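PDB 3FHV: prepilin from Salmonella typhi, which is the type IVb pilin PilS, the subunit of an adhesive pilus that probably binds CFTR on host cells, represented by its globular part without the transmembrane helix. Local coordinates for residues M25-M39 against A76-F89. Residues are numbered along the deposited sequence; the frame is centred on the assembly and turned at random.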
loop_
_atom_site.group_PDB
_atom_site.type_symbol
_atom_site.label_atom_id
_atom_site.label_comp_id
_atom_site.label_asym_id
_atom_site.label_seq_id
_atom_site.Cartn_x
_atom_site.Cartn_y
_atom_site.Cartn_z
ATOM N N MET A 25 -3.272 12.955 -5.822
ATOM C CA MET A 25 -3.557 13.986 -6.816
ATOM C C MET A 25 -5.030 14.366 -6.910
ATOM O O MET A 25 -5.362 15.493 -7.277
ATOM C CB MET A 25 -3.028 13.558 -8.190
ATOM C CG MET A 25 -1.508 13.527 -8.279
ATOM S SD MET A 25 -0.749 15.134 -7.930
ATOM C CE MET A 25 -0.608 15.072 -6.193
ATOM N N LYS A 26 -5.914 13.435 -6.575
ATOM C CA LYS A 26 -7.344 13.722 -6.620
ATOM C C LYS A 26 -7.697 14.827 -5.626
ATOM O O LYS A 26 -8.733 15.480 -5.752
ATOM C CB LYS A 26 -8.155 12.463 -6.298
ATOM C CG LYS A 26 -8.103 11.415 -7.387
ATOM C CD LYS A 26 -9.006 10.236 -7.070
ATOM C CE LYS A 26 -8.989 9.224 -8.206
ATOM N NZ LYS A 26 -9.808 8.024 -7.894
ATOM N N GLY A 27 -6.824 15.032 -4.644
ATOM C CA GLY A 27 -7.064 16.052 -3.640
ATOM C C GLY A 27 -6.408 17.392 -3.918
ATOM O O GLY A 27 -6.635 18.353 -3.184
ATOM N N VAL A 28 -5.591 17.468 -4.962
ATOM C CA VAL A 28 -4.926 18.721 -5.295
ATOM C C VAL A 28 -5.724 19.499 -6.331
ATOM O O VAL A 28 -6.144 18.954 -7.350
ATOM C CB VAL A 28 -3.489 18.491 -5.830
ATOM C CG1 VAL A 28 -2.687 17.687 -4.821
ATOM C CG2 VAL A 28 -3.525 17.783 -7.170
ATOM N N ASP A 29 -5.942 20.778 -6.053
ATOM C CA ASP A 29 -6.689 21.641 -6.953
ATOM C C ASP A 29 -6.202 23.075 -6.814
ATOM O O ASP A 29 -6.032 23.572 -5.704
ATOM C CB ASP A 29 -8.181 21.565 -6.630
ATOM C CG ASP A 29 -8.750 20.181 -6.846
ATOM O OD1 ASP A 29 -8.786 19.725 -8.010
ATOM O OD2 ASP A 29 -9.155 19.546 -5.851
ATOM N N GLY A 30 -5.962 23.731 -7.944
ATOM C CA GLY A 30 -5.503 25.105 -7.905
ATOM C C GLY A 30 -3.996 25.239 -7.904
ATOM O O GLY A 30 -3.470 26.349 -7.976
ATOM N N TYR A 31 -3.297 24.112 -7.811
ATOM C CA TYR A 31 -1.841 24.122 -7.817
ATOM C C TYR A 31 -1.301 22.815 -8.372
ATOM O O TYR A 31 -2.037 21.843 -8.522
ATOM C CB TYR A 31 -1.292 24.373 -6.406
ATOM C CG TYR A 31 -1.614 23.302 -5.390
ATOM C CD1 TYR A 31 -0.695 22.296 -5.089
ATOM C CD2 TYR A 31 -2.835 23.299 -4.720
ATOM C CE1 TYR A 31 -0.987 21.313 -4.142
ATOM C CE2 TYR A 31 -3.138 22.325 -3.775
ATOM C CZ TYR A 31 -2.214 21.335 -3.492
ATOM O OH TYR A 31 -2.532 20.364 -2.570
ATOM N N ALA A 32 -0.011 22.799 -8.686
ATOM C CA ALA A 32 0.608 21.606 -9.235
ATOM C C ALA A 32 2.079 21.534 -8.868
ATOM O O ALA A 32 2.709 22.553 -8.557
ATOM C CB ALA A 32 0.454 21.596 -10.754
ATOM N N PHE A 33 2.625 20.323 -8.905
ATOM C CA PHE A 33 4.031 20.132 -8.597
ATOM C C PHE A 33 4.828 20.588 -9.814
ATOM O O PHE A 33 4.404 20.380 -10.952
ATOM C CB PHE A 33 4.308 18.655 -8.285
ATOM C CG PHE A 33 3.676 18.181 -7.007
ATOM C CD1 PHE A 33 4.183 18.581 -5.775
ATOM C CD2 PHE A 33 2.565 17.349 -7.032
ATOM C CE1 PHE A 33 3.591 18.161 -4.591
ATOM C CE2 PHE A 33 1.966 16.928 -5.853
ATOM C CZ PHE A 33 2.478 17.333 -4.631
ATOM N N THR A 34 5.965 21.233 -9.570
ATOM C CA THR A 34 6.810 21.720 -10.654
ATOM C C THR A 34 8.133 20.961 -10.737
ATOM O O THR A 34 8.985 21.271 -11.564
ATOM C CB THR A 34 7.108 23.228 -10.492
ATOM O OG1 THR A 34 7.836 23.450 -9.283
ATOM C CG2 THR A 34 5.812 24.020 -10.444
ATOM N N SER A 35 8.312 19.972 -9.872
ATOM C CA SER A 35 9.540 19.183 -9.899
ATOM C C SER A 35 9.322 17.822 -9.258
ATOM O O SER A 35 8.519 17.679 -8.328
ATOM C CB SER A 35 10.671 19.902 -9.164
ATOM O OG SER A 35 10.520 19.788 -7.761
ATOM N N GLY A 36 10.043 16.826 -9.758
ATOM C CA GLY A 36 9.921 15.493 -9.203
ATOM C C GLY A 36 10.427 15.440 -7.772
ATOM O O GLY A 36 9.884 14.717 -6.944
ATOM N N ALA A 37 11.466 16.214 -7.475
ATOM C CA ALA A 37 12.020 16.230 -6.127
ATOM C C ALA A 37 10.952 16.550 -5.089
ATOM O O ALA A 37 10.873 15.892 -4.052
ATOM C CB ALA A 37 13.149 17.242 -6.038
ATOM N N LYS A 38 10.123 17.552 -5.371
ATOM C CA LYS A 38 9.074 17.956 -4.436
ATOM C C LYS A 38 7.910 16.983 -4.385
ATOM O O LYS A 38 7.394 16.666 -3.317
ATOM C CB LYS A 38 8.545 19.345 -4.798
ATOM C CG LYS A 38 7.434 19.836 -3.884
ATOM C CD LYS A 38 7.928 19.945 -2.447
ATOM C CE LYS A 38 6.875 20.544 -1.524
ATOM N NZ LYS A 38 7.411 20.654 -0.140
ATOM N N MET A 39 7.483 16.520 -5.550
ATOM C CA MET A 39 6.368 15.584 -5.626
ATOM C C MET A 39 6.725 14.264 -4.944
ATOM O O MET A 39 5.891 13.667 -4.246
ATOM C CB MET A 39 5.999 15.338 -7.094
ATOM C CG MET A 39 4.815 14.406 -7.296
ATOM S SD MET A 39 4.270 14.388 -9.014
ATOM C CE MET A 39 2.595 13.771 -8.812
ATOM N N ALA A 76 7.230 12.408 -10.962
ATOM C CA ALA A 76 7.210 13.789 -11.419
ATOM C C ALA A 76 5.975 14.149 -12.232
ATOM O O ALA A 76 5.394 13.309 -12.920
ATOM C CB ALA A 76 8.474 14.077 -12.233
ATOM N N PRO A 77 5.557 15.423 -12.157
ATOM C CA PRO A 77 4.384 15.889 -12.894
ATOM C C PRO A 77 4.671 15.857 -14.388
ATOM O O PRO A 77 5.802 16.082 -14.811
ATOM C CB PRO A 77 4.200 17.310 -12.374
ATOM C CG PRO A 77 5.629 17.758 -12.156
ATOM C CD PRO A 77 6.227 16.543 -11.464
ATOM N N ASP A 78 3.649 15.560 -15.180
ATOM C CA ASP A 78 3.806 15.521 -16.627
ATOM C C ASP A 78 3.126 16.761 -17.191
ATOM O O ASP A 78 1.931 16.739 -17.483
ATOM C CB ASP A 78 3.156 14.262 -17.207
ATOM C CG ASP A 78 3.370 14.133 -18.703
ATOM O OD1 ASP A 78 3.057 15.098 -19.434
ATOM O OD2 ASP A 78 3.849 13.070 -19.150
ATOM N N THR A 79 3.891 17.840 -17.332
ATOM C CA THR A 79 3.367 19.101 -17.851
ATOM C C THR A 79 2.037 19.438 -17.175
ATOM O O THR A 79 0.999 19.544 -17.830
ATOM C CB THR A 79 3.160 19.026 -19.382
ATOM O OG1 THR A 79 4.389 18.639 -20.010
ATOM C CG2 THR A 79 2.727 20.380 -19.932
ATOM N N ALA A 80 2.082 19.601 -15.856
ATOM C CA ALA A 80 0.892 19.914 -15.071
ATOM C C ALA A 80 0.320 21.286 -15.417
ATOM O O ALA A 80 0.995 22.307 -15.280
ATOM C CB ALA A 80 1.222 19.844 -13.585
ATOM N N GLY A 81 -0.934 21.300 -15.860
ATOM C CA GLY A 81 -1.584 22.545 -16.224
ATOM C C GLY A 81 -2.351 22.441 -17.528
ATOM O O GLY A 81 -1.761 22.253 -18.593
ATOM N N GLY A 82 -3.673 22.563 -17.446
ATOM C CA GLY A 82 -4.504 22.483 -18.634
ATOM C C GLY A 82 -5.808 23.241 -18.468
ATOM O O GLY A 82 -6.834 22.856 -19.030
ATOM N N THR A 83 -5.764 24.321 -17.692
ATOM C CA THR A 83 -6.936 25.151 -17.433
ATOM C C THR A 83 -8.159 24.317 -17.059
ATOM O O THR A 83 -9.244 24.501 -17.615
ATOM C CB THR A 83 -7.286 26.030 -18.658
ATOM O OG1 THR A 83 -7.550 25.195 -19.792
ATOM C CG2 THR A 83 -6.136 26.972 -18.981
ATOM N N GLY A 84 -7.979 23.403 -16.112
ATOM C CA GLY A 84 -9.077 22.558 -15.682
ATOM C C GLY A 84 -8.714 21.691 -14.491
ATOM O O GLY A 84 -8.656 22.172 -13.358
ATOM N N PHE A 85 -8.469 20.411 -14.749
ATOM C CA PHE A 85 -8.110 19.465 -13.697
ATOM C C PHE A 85 -6.647 19.055 -13.840
ATOM O O PHE A 85 -6.024 19.303 -14.872
ATOM C CB PHE A 85 -9.009 18.226 -13.776
ATOM C CG PHE A 85 -8.825 17.264 -12.635
ATOM C CD1 PHE A 85 -9.134 17.643 -11.332
ATOM C CD2 PHE A 85 -8.343 15.979 -12.863
ATOM C CE1 PHE A 85 -8.963 16.754 -10.270
ATOM C CE2 PHE A 85 -8.170 15.082 -11.808
ATOM C CZ PHE A 85 -8.481 15.472 -10.511
ATOM N N ASN A 86 -6.107 18.430 -12.798
ATOM C CA ASN A 86 -4.716 17.986 -12.802
ATOM C C ASN A 86 -4.454 17.008 -13.940
ATOM O O ASN A 86 -5.279 16.141 -14.228
ATOM C CB ASN A 86 -4.372 17.301 -11.475
ATOM C CG ASN A 86 -4.742 18.140 -10.269
ATOM O OD1 ASN A 86 -4.262 19.260 -10.104
ATOM N ND2 ASN A 86 -5.604 17.595 -9.417
ATOM N N ASN A 87 -3.300 17.149 -14.586
ATOM C CA ASN A 87 -2.936 16.257 -15.679
ATOM C C ASN A 87 -2.383 14.955 -15.111
ATOM O O ASN A 87 -2.912 14.431 -14.130
ATOM C CB ASN A 87 -1.900 16.919 -16.590
ATOM C CG ASN A 87 -2.474 18.087 -17.363
ATOM O OD1 ASN A 87 -3.440 17.935 -18.111
ATOM N ND2 ASN A 87 -1.883 19.262 -17.189
ATOM N N GLY A 88 -1.322 14.436 -15.715
ATOM C CA GLY A 88 -0.759 13.192 -15.227
ATOM C C GLY A 88 0.600 13.334 -14.571
ATOM O O GLY A 88 1.041 14.433 -14.235
ATOM N N PHE A 89 1.260 12.202 -14.377
ATOM C CA PHE A 89 2.577 12.175 -13.766
ATOM C C PHE A 89 3.287 10.942 -14.291
ATOM O O PHE A 89 2.674 10.099 -14.950
ATOM C CB PHE A 89 2.461 12.110 -12.234
ATOM C CG PHE A 89 1.773 10.873 -11.723
ATOM C CD1 PHE A 89 2.499 9.726 -11.412
ATOM C CD2 PHE A 89 0.388 10.852 -11.560
ATOM C CE1 PHE A 89 1.855 8.576 -10.945
ATOM C CE2 PHE A 89 -0.261 9.714 -11.097
ATOM C CZ PHE A 89 0.476 8.571 -10.787
#
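Asn86, Pro77 and Met39 each bury more surface than any other residue where the connection between helices 8-25 and 36-45 crosses the hairpin loop joining strands 72-78 and 88-96. At the outer end, Asn86 ND2 donates to Val28 O over 2.5 Å; the bond is nearly straight at 173° and lies in the amide plane, with the donor tilted 26° from the carbonyl plane. Asn86 is poorly ordered, so the exact length of this short bond is doubtful. Asn86 ND2 also lies over one face of the Phe85 ring, toward its rim, and Phe85 CE1 comes to 3.7 Å from Asp29 OD1. Further in, Pro77 turns its ring to the backbone of Phe33, with CG 3.1 Å from Phe33 O. Met39, its CG anti to the backbone N (chi1 -178°) and its chain extended beyond, reaches past the proline: SD lies 3.6 Å from Pro77 N, against the Ala76-Pro77 peptide link, and CE meets Phe89 CB at 3.8 Å. Thr21 of helix 8-25 touches both Met39 and Phe89. Where helix 36-45 begins, Gly36 CA rests 3.6 Å from Ala76 CB. The contact thus grades from apolar packing beside the sheet to a polar outer end, where one side-chain hydrogen bond probably links two loops.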